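Local coordinates for protein ricin B-related lectin (PDB 5MUA) that binds galactose through a ricin B-like lectin domain and carries a papain-like cysteine protease domain that binds calcium, at residues B[206-211]-B[246-251]; B[194-199]-B[213-218]; B[263-266]-B[271-274]. All coordinates share one frame; numbering follows the deposited sequence. Where two conformers were deposited one is given.

Interaction 1 (B[206-211]-B[246-251]); sequences FDCDDF and GAHAYN. With CA (calcium ion), chain H; CA (calcium ion), chain I; E64 (N-[N-[1-hydroxycarboxyethyl-carbonyl]leucylamino-butyl]-guanidine), chain K.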
loop_
_atom_site.group_PDB
_atom_site.type_symbol
_atom_site.label_atom_id
_atom_site.label_comp_id
_atom_site.label_asym_id
_atom_site.label_seq_id
_atom_site.Cartn_x
_atom_site.Cartn_y
_atom_site.Cartn_z
ATOM N N PHE B 206 7.085 2.789 11.468
ATOM C CA PHE B 206 7.062 3.425 10.159
ATOM C C PHE B 206 8.467 3.543 9.585
ATOM O O PHE B 206 9.082 4.578 9.543
ATOM C CB PHE B 206 6.335 4.759 10.176
ATOM C CG PHE B 206 5.693 5.042 8.859
ATOM C CD1 PHE B 206 4.437 4.499 8.557
ATOM C CD2 PHE B 206 6.344 5.793 7.926
ATOM C CE1 PHE B 206 3.805 4.706 7.343
ATOM C CE2 PHE B 206 5.731 5.978 6.670
ATOM C CZ PHE B 206 4.480 5.454 6.387
ATOM N N ASP B 207 8.936 2.406 9.089
ATOM C CA ASP B 207 10.265 2.177 8.593
ATOM C C ASP B 207 10.236 1.769 7.081
ATOM O O ASP B 207 9.211 1.996 6.414
ATOM C CB ASP B 207 11.121 1.362 9.532
ATOM C CG ASP B 207 10.580 -0.044 9.790
ATOM O OD1 ASP B 207 9.423 -0.327 9.327
ATOM O OD2 ASP B 207 11.376 -0.871 10.316
ATOM N N CYS B 208 11.350 1.277 6.525
ATOM C CA CYS B 208 11.448 1.225 5.062
ATOM C C CYS B 208 10.287 0.407 4.488
ATOM O O CYS B 208 9.715 0.795 3.454
ATOM C CB CYS B 208 12.721 0.615 4.613
ATOM S SG CYS B 208 13.158 -1.043 5.196
ATOM N N ASP B 209 9.911 -0.688 5.137
ATOM C CA ASP B 209 8.816 -1.445 4.629
ATOM C C ASP B 209 7.551 -0.609 4.487
ATOM O O ASP B 209 6.791 -0.797 3.525
ATOM C CB ASP B 209 8.577 -2.752 5.385
ATOM C CG ASP B 209 8.226 -2.554 6.879
ATOM O OD1 ASP B 209 7.032 -2.361 7.197
ATOM O OD2 ASP B 209 9.200 -2.545 7.679
ATOM N N ASP B 210 7.303 0.284 5.416
ATOM C CA ASP B 210 6.082 1.070 5.415
ATOM C C ASP B 210 6.135 2.149 4.317
ATOM O O ASP B 210 5.194 2.342 3.601
ATOM C CB ASP B 210 5.845 1.668 6.787
ATOM C CG ASP B 210 5.704 0.592 7.822
ATOM O OD1 ASP B 210 4.676 -0.119 7.751
ATOM O OD2 ASP B 210 6.673 0.397 8.582
ATOM N N PHE B 211 7.285 2.824 4.204
ATOM C CA PHE B 211 7.461 3.798 3.136
ATOM C C PHE B 211 7.218 3.145 1.798
ATOM O O PHE B 211 6.484 3.743 0.991
ATOM C CB PHE B 211 8.848 4.413 3.157
ATOM C CG PHE B 211 9.030 5.457 4.238
ATOM C CD1 PHE B 211 8.693 6.784 4.009
ATOM C CD2 PHE B 211 9.481 5.092 5.510
ATOM C CE1 PHE B 211 8.804 7.728 4.997
ATOM C CE2 PHE B 211 9.625 6.039 6.509
ATOM C CZ PHE B 211 9.252 7.367 6.253
ATOM N N GLY B 246 22.978 -4.823 5.682
ATOM C CA GLY B 246 21.598 -4.878 6.204
ATOM C C GLY B 246 20.600 -4.968 5.027
ATOM O O GLY B 246 20.989 -5.106 3.849
ATOM N N ALA B 247 19.329 -4.872 5.353
ATOM C CA ALA B 247 18.251 -5.112 4.411
ATOM C C ALA B 247 17.361 -3.911 4.290
ATOM O O ALA B 247 17.185 -3.155 5.272
ATOM C CB ALA B 247 17.469 -6.337 4.801
ATOM N N HIS B 248 16.720 -3.743 3.104
ATOM C CA HIS B 248 15.991 -2.478 2.863
ATOM C C HIS B 248 14.886 -2.746 1.897
ATOM O O HIS B 248 15.051 -3.594 1.025
ATOM C CB HIS B 248 16.975 -1.420 2.244
ATOM C CG HIS B 248 16.461 -0.010 2.169
ATOM N ND1 HIS B 248 16.170 0.780 3.263
ATOM C CD2 HIS B 248 16.245 0.774 1.107
ATOM C CE1 HIS B 248 15.760 1.964 2.877
ATOM N NE2 HIS B 248 15.781 1.979 1.560
ATOM N N ALA B 249 13.800 -1.981 2.071
ATOM C CA ALA B 249 12.650 -1.973 1.200
ATOM C C ALA B 249 12.606 -0.710 0.404
ATOM O O ALA B 249 12.848 0.357 0.929
ATOM C CB ALA B 249 11.321 -2.125 1.968
ATOM N N TYR B 250 12.238 -0.838 -0.879
ATOM C CA TYR B 250 12.297 0.309 -1.808
ATOM C C TYR B 250 11.415 -0.025 -2.984
ATOM O O TYR B 250 10.797 -1.133 -3.058
ATOM C CB TYR B 250 13.771 0.612 -2.294
ATOM C CG TYR B 250 14.556 -0.627 -2.638
ATOM C CD1 TYR B 250 15.093 -1.448 -1.629
ATOM C CD2 TYR B 250 14.735 -1.035 -3.944
ATOM C CE1 TYR B 250 15.766 -2.632 -1.920
ATOM C CE2 TYR B 250 15.410 -2.228 -4.263
ATOM C CZ TYR B 250 15.949 -3.018 -3.262
ATOM O OH TYR B 250 16.608 -4.179 -3.570
ATOM N N ASN B 251 11.256 0.951 -3.843
ATOM C CA ASN B 251 10.368 0.786 -4.995
ATOM C C ASN B 251 11.185 0.745 -6.309
ATOM O O ASN B 251 12.376 1.029 -6.337
ATOM C CB ASN B 251 9.352 1.920 -5.031
ATOM C CG ASN B 251 8.448 1.939 -3.797
ATOM O OD1 ASN B 251 8.575 2.788 -2.919
ATOM N ND2 ASN B 251 7.539 1.002 -3.748
HETATM CA CA CA H . 7.513 -1.689 9.480
HETATM CA CA CA I . 10.707 -3.066 9.378
HETATM C C1 E64 K . 14.857 0.541 6.733
HETATM O O1 E64 K . 14.136 1.268 7.411
HETATM O O2 E64 K . 15.893 0.946 6.113
HETATM C C2 E64 K . 14.447 -0.860 6.518
HETATM C C3 E64 K . 13.988 -1.471 7.844
HETATM O O3 E64 K . 15.255 -1.554 8.475
HETATM C C4 E64 K . 13.402 -2.826 7.687
HETATM O O4 E64 K . 12.226 -2.996 7.680
HETATM N N1 E64 K . 14.209 -3.810 7.455
HETATM C C6 E64 K . 13.814 -5.198 7.272
HETATM C C7 E64 K . 13.828 -5.811 5.884
HETATM C C8 E64 K . 13.108 -4.990 4.824
HETATM C C9 E64 K . 11.594 -5.103 5.012
HETATM C C10 E64 K . 13.514 -5.518 3.514
HETATM C C11 E64 K . 14.237 -6.156 8.363
HETATM O O5 E64 K . 15.362 -6.619 8.256
HETATM N N2 E64 K . 13.452 -6.472 9.364
HETATM C C12 E64 K . 13.729 -7.553 10.331
HETATM C C13 E64 K . 12.643 -8.618 10.240
HETATM C C14 E64 K . 12.715 -9.732 11.314
HETATM C C15 E64 K . 12.823 -11.103 10.650
HETATM N N3 E64 K . 12.480 -12.132 11.639
HETATM C C16 E64 K . 12.320 -13.421 11.395
HETATM N N4 E64 K . 12.630 -13.942 10.192
HETATM N N5 E64 K . 11.778 -14.210 12.380
HETATM O O HOH W 1 5.038 -1.960 9.581
HETATM O O HOH W 2 12.636 -3.783 10.860
#

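Interaction 2 (B[194-199]-B[213-218]); sequences SGLGST and TVFKGA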
loop_
_atom_site.group_PDB
_atom_site.type_symbol
_atom_site.label_atom_id
_atom_site.label_comp_id
_atom_site.label_asym_id
_atom_site.label_seq_id
_atom_site.Cartn_x
_atom_site.Cartn_y
_atom_site.Cartn_z
ATOM N N SER B 194 2.086 12.508 -1.429
ATOM C CA SER B 194 1.881 11.441 -0.414
ATOM C C SER B 194 2.184 11.957 0.991
ATOM O O SER B 194 1.632 11.415 1.956
ATOM C CB SER B 194 2.764 10.195 -0.701
ATOM O OG SER B 194 4.147 10.490 -0.361
ATOM N N GLY B 195 3.071 12.916 1.111
ATOM C CA GLY B 195 3.547 13.401 2.383
ATOM C C GLY B 195 4.622 12.491 2.993
ATOM O O GLY B 195 5.111 12.768 4.103
ATOM N N LEU B 196 5.008 11.406 2.316
ATOM C CA LEU B 196 6.111 10.579 2.774
ATOM C C LEU B 196 7.414 11.325 3.094
ATOM O O LEU B 196 8.107 11.014 4.072
ATOM C CB LEU B 196 6.352 9.366 1.869
ATOM C CG LEU B 196 5.212 8.374 1.881
ATOM C CD1 LEU B 196 5.375 7.346 0.747
ATOM C CD2 LEU B 196 5.087 7.634 3.218
ATOM N N GLY B 197 7.718 12.366 2.327
ATOM C CA GLY B 197 8.949 13.139 2.504
ATOM C C GLY B 197 9.057 13.908 3.808
ATOM O O GLY B 197 10.153 14.159 4.269
ATOM N N SER B 198 7.913 14.230 4.371
ATOM C CA SER B 198 7.826 14.902 5.677
ATOM C C SER B 198 7.386 13.961 6.801
ATOM O O SER B 198 7.047 14.411 7.884
ATOM C CB SER B 198 6.835 16.035 5.573
ATOM O OG SER B 198 5.641 15.522 5.048
ATOM N N THR B 199 7.360 12.663 6.553
ATOM C CA THR B 199 7.012 11.693 7.626
ATOM C C THR B 199 8.315 11.227 8.220
ATOM O O THR B 199 9.165 10.655 7.533
ATOM C CB THR B 199 6.305 10.464 7.032
ATOM O OG1 THR B 199 5.130 10.892 6.361
ATOM C CG2 THR B 199 5.980 9.401 8.097
ATOM N N THR B 213 5.661 0.262 0.967
ATOM C CA THR B 213 4.299 -0.275 0.806
ATOM C C THR B 213 3.301 0.845 0.664
ATOM O O THR B 213 2.400 0.744 -0.157
ATOM C CB THR B 213 3.934 -1.185 2.003
ATOM O OG1 THR B 213 4.779 -2.297 1.956
ATOM C CG2 THR B 213 2.471 -1.713 1.895
ATOM N N VAL B 214 3.391 1.888 1.488
ATOM C CA VAL B 214 2.475 2.982 1.451
ATOM C C VAL B 214 2.630 3.709 0.084
ATOM O O VAL B 214 1.616 4.068 -0.506
ATOM C CB VAL B 214 2.624 3.964 2.648
ATOM C CG1 VAL B 214 1.813 5.235 2.453
ATOM C CG2 VAL B 214 2.161 3.267 3.926
ATOM N N PHE B 215 3.864 3.942 -0.356
ATOM C CA PHE B 215 4.047 4.610 -1.663
ATOM C C PHE B 215 3.382 3.802 -2.787
ATOM O O PHE B 215 2.672 4.413 -3.639
ATOM C CB PHE B 215 5.505 4.958 -1.977
ATOM C CG PHE B 215 5.655 5.728 -3.258
ATOM C CD1 PHE B 215 4.975 6.920 -3.407
ATOM C CD2 PHE B 215 6.422 5.231 -4.301
ATOM C CE1 PHE B 215 5.057 7.643 -4.601
ATOM C CE2 PHE B 215 6.482 5.919 -5.499
ATOM C CZ PHE B 215 5.848 7.147 -5.597
ATOM N N LYS B 216 3.582 2.489 -2.768
ATOM C CA LYS B 216 2.946 1.618 -3.724
ATOM C C LYS B 216 1.445 1.770 -3.761
ATOM O O LYS B 216 0.791 1.820 -4.863
ATOM C CB LYS B 216 3.431 0.184 -3.636
ATOM C CG LYS B 216 2.772 -0.743 -4.626
ATOM C CD LYS B 216 3.438 -2.097 -4.755
ATOM C CE LYS B 216 2.549 -3.005 -5.612
ATOM N NZ LYS B 216 2.327 -2.466 -6.983
ATOM N N GLY B 217 0.870 1.841 -2.573
ATOM C CA GLY B 217 -0.566 2.159 -2.495
ATOM C C GLY B 217 -0.968 3.539 -2.954
ATOM O O GLY B 217 -2.077 3.739 -3.593
ATOM N N ALA B 218 -0.111 4.519 -2.680
ATOM C CA ALA B 218 -0.343 5.887 -3.186
ATOM C C ALA B 218 -0.455 5.927 -4.721
ATOM O O ALA B 218 -1.279 6.632 -5.259
ATOM C CB ALA B 218 0.740 6.852 -2.701
#

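Interaction 3 (B[263-266]-B[271-274]); sequences TFFE and TYSA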
loop_
_atom_site.group_PDB
_atom_site.type_symbol
_atom_site.label_atom_id
_atom_site.label_comp_id
_atom_site.label_asym_id
_atom_site.label_seq_id
_atom_site.Cartn_x
_atom_site.Cartn_y
_atom_site.Cartn_z
ATOM N N THR B 263 14.792 0.965 -12.785
ATOM C CA THR B 263 15.268 2.093 -12.012
ATOM C C THR B 263 14.686 1.926 -10.599
ATOM O O THR B 263 13.597 1.418 -10.451
ATOM C CB THR B 263 14.795 3.392 -12.620
ATOM O OG1 THR B 263 15.404 3.500 -13.909
ATOM C CG2 THR B 263 15.333 4.593 -11.851
ATOM N N PHE B 264 15.435 2.370 -9.589
ATOM C CA PHE B 264 15.017 2.210 -8.197
ATOM C C PHE B 264 14.679 3.566 -7.625
ATOM O O PHE B 264 15.160 4.654 -8.059
ATOM C CB PHE B 264 16.060 1.415 -7.431
ATOM C CG PHE B 264 16.437 0.167 -8.100
ATOM C CD1 PHE B 264 15.701 -0.999 -7.902
ATOM C CD2 PHE B 264 17.488 0.145 -9.017
ATOM C CE1 PHE B 264 16.037 -2.173 -8.550
ATOM C CE2 PHE B 264 17.809 -1.022 -9.720
ATOM C CZ PHE B 264 17.095 -2.187 -9.487
ATOM N N PHE B 265 13.764 3.524 -6.654
ATOM C CA PHE B 265 13.165 4.681 -6.093
ATOM C C PHE B 265 13.115 4.536 -4.558
ATOM O O PHE B 265 12.717 3.486 -4.029
ATOM C CB PHE B 265 11.770 4.901 -6.675
ATOM C CG PHE B 265 11.084 6.171 -6.178
ATOM C CD1 PHE B 265 11.419 7.414 -6.713
ATOM C CD2 PHE B 265 10.117 6.133 -5.184
ATOM C CE1 PHE B 265 10.778 8.571 -6.299
ATOM C CE2 PHE B 265 9.481 7.295 -4.741
ATOM C CZ PHE B 265 9.802 8.512 -5.288
ATOM N N GLU B 266 13.602 5.562 -3.870
ATOM C CA GLU B 266 13.632 5.585 -2.411
ATOM C C GLU B 266 12.426 6.365 -1.889
ATOM O O GLU B 266 12.425 7.592 -1.930
ATOM C CB GLU B 266 14.941 6.188 -1.908
ATOM C CG GLU B 266 14.975 6.428 -0.410
ATOM C CD GLU B 266 14.597 5.138 0.297
ATOM O OE1 GLU B 266 13.539 5.113 0.873
ATOM O OE2 GLU B 266 15.394 4.210 0.223
ATOM N N THR B 271 14.191 10.037 -4.190
ATOM C CA THR B 271 15.347 9.923 -5.056
ATOM C C THR B 271 15.350 8.641 -5.828
ATOM O O THR B 271 14.697 7.674 -5.444
ATOM C CB THR B 271 16.663 10.090 -4.311
ATOM O OG1 THR B 271 16.766 9.064 -3.325
ATOM C CG2 THR B 271 16.796 11.499 -3.629
ATOM N N TYR B 272 16.053 8.670 -6.944
ATOM C CA TYR B 272 16.132 7.622 -7.894
ATOM C C TYR B 272 17.568 7.139 -7.843
ATOM O O TYR B 272 18.474 7.927 -7.537
ATOM C CB TYR B 272 15.780 8.161 -9.298
ATOM C CG TYR B 272 14.351 8.596 -9.511
ATOM C CD1 TYR B 272 13.943 9.857 -9.203
ATOM C CD2 TYR B 272 13.390 7.726 -10.032
ATOM C CE1 TYR B 272 12.654 10.258 -9.351
ATOM C CE2 TYR B 272 12.087 8.143 -10.205
ATOM C CZ TYR B 272 11.714 9.413 -9.848
ATOM O OH TYR B 272 10.407 9.928 -10.022
ATOM N N SER B 273 17.775 5.855 -8.117
ATOM C CA SER B 273 19.080 5.243 -8.153
ATOM C C SER B 273 19.080 4.235 -9.325
ATOM O O SER B 273 18.075 3.545 -9.580
ATOM C CB SER B 273 19.298 4.507 -6.847
ATOM O OG SER B 273 20.351 3.560 -6.972
ATOM N N ALA B 274 20.177 4.184 -10.062
ATOM C CA ALA B 274 20.386 3.188 -11.097
ATOM C C ALA B 274 20.886 1.879 -10.511
ATOM O O ALA B 274 20.638 0.846 -11.107
ATOM C CB ALA B 274 21.347 3.731 -12.168
#

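Interaction 1 (B[206-211]-B[246-251])
OD2 of D209 bridges two calcium ions, while CA and CB of the same D209 pack against A249. This OD2 of D209 lies 2.3 Å from the calcium of chain I and also binds the calcium of chain H. OD1 of D209 binds the chain H ion too, so that ion is held by both oxygens. D207 divides its oxygens: OD1 goes to the chain H ion, OD2 to the chain I ion. OD2 of D210 binds the chain H ion and uses its anti lone pair to accept from N of D207 (3.1 Å, 162°). E204 O and D176 of the second subunit complete the shell of the chain H ion. S175 O of the second subunit binds the chain I ion.

C208 begins helix 208-226 and faces H248 on strand 246-255. This is the papain-like layout of a cysteine at a helix start beside a histidine on a strand. SG of C208 is bonded covalently to C2 of E64 (1.9 Å). The chi1 of C208, 56°, sets SG between the backbone N and the carbonyl carbon, and there it also passes 3.3 Å from N of A249. The E64 carboxylate is gripped at both oxygens. N of C208 donates to O1 of E64 (2.9 Å), where the helix start would favour negative charge. ND1 of H248 donates to O2 of E64, which lies at the edge of the imidazole, near its plane (2.9 Å, 146°). NE2 of H248 is hydrogen-bonded to OE2 of E266. With both nitrogens engaged, the ring's rotation is held. Further along the inhibitor, O4 of E64 is 2.3 Å from the chain I calcium. CB of A249 rests 3.6 Å from O of C208.

Interaction 2 (B[194-199]-B[213-218])
L196 reaches helix 208-226 because its CG lies anti to the carbonyl carbon (chi1 -66°) and its CD1 continues the chain outward (chi2 168°). F215 on the helix has CG anti to the backbone N (chi1 -176°). That swings its ring off along the flank, and CB is the part of F215 that L196 meets most closely. CD1 of L196 lies 3.6 Å from CB of F215 and approaches the ring obliquely, 4.2 Å from CD1 of F215. The other branch goes to the preceding helix residue: CD2 of L196 is 4.1 Å from CG1 of V214. The fork of the leucine thus straddles two consecutive helix residues. A looser methylene-to-methyl contact lies further along, between CB of S194 and CB of A218 (4.4 Å).

The contact between the segments is wholly apolar. Polar bonds shape the loop side instead. N of L196 donates to OG of S194 at 3.0 Å, an ST turn, and the same OG is hydrogen-bonded to W191 O. G195 follows with positive phi. Its carbonyl O accepts from N of S198 and from OG1 of T199, which sits 2.9 Å from G195 O and above the carbonyl plane.

W191 and F206 also pack on L196, while the F215 ring meets W191 edge to face. V214 further touches G217 of the second subunit. The contact packs the end of helix 184-194 and its following loop on the long helix that starts with C208, consistent with the helical half of a papain-like fold.

Interaction 3 (B[263-266]-B[271-274])
F265 turns the edge of its ring to the face of Y272, a T-shaped pair across the beta hairpin of strands 261-266 and 271-273. The ring centroids are 5.0 Å apart and the planes meet at 63°. CD1 of F265 comes down over the tyrosine near the rim, 3.6 Å from CE2 of Y272. The two residues form an antiparallel non-hydrogen-bonded pair. Both side chains leave the same face of the sheet. CG of F265 is anti to its backbone N (chi1 -177°) and CG of Y272 lies beside its own N (chi1 -68°), which leans the rings toward each other.

Other groups frame the tyrosine. CG2 of T263 sits at the ring edge, near its plane, 4.1 Å from CD2 of Y272. From helix 184-194, R184 adds a cation-pi contact to Y272, OG of S188 is hydrogen-bonded to OH of Y272, and I187 packs on both F265 and Y272.

F264 and S273 point to the opposite face. The F264 ring does not stack on its partner: its edge meets backbone oxygens, with CE2 of F264 3.7 Å from O of A274. The ring then packs on Y250, W252 and W277. E266 and T271 lie on this face too, with CB of E266 against OG1 of T271 (3.7 Å). The end of the E266 side chain leads away from segment 271-274.

Backbone bonds set the spacing. F264 and S273 are a hydrogen-bonded pair, each donating its N to the other's O. N of E266 donates to O of T271. The F264 oxygen takes one hydrogen bond and one CA-H...O contact. N of S273 donates to O of F264 from above the carbonyl plane (2.9 Å), and CA of Y272 approaches that O of F264 to 3.1 Å.

All three contacts belong to the protease part of the chain and touch one another. Interactions 1 and 2 share helix 208-226: its start carries the reactive site, and its next turns carry apolar packing. Both also reach the second subunit, which interaction 3 does not. Interactions 1 and 3 use neighbouring strands of the same sheet, joined by a backbone hydrogen bond from F265 N to N251 O. Their chemistry differs. Interaction 1 is buried and dominated by metal and inhibitor bonds. Interaction 2 is buried and held by aliphatic contact. Interaction 3 combines backbone bonds with aromatic packing, and is mostly buried but exposed at T271 and A274. F215 of interaction 2 and F265 of interaction 3 stack, joining helix and sheet.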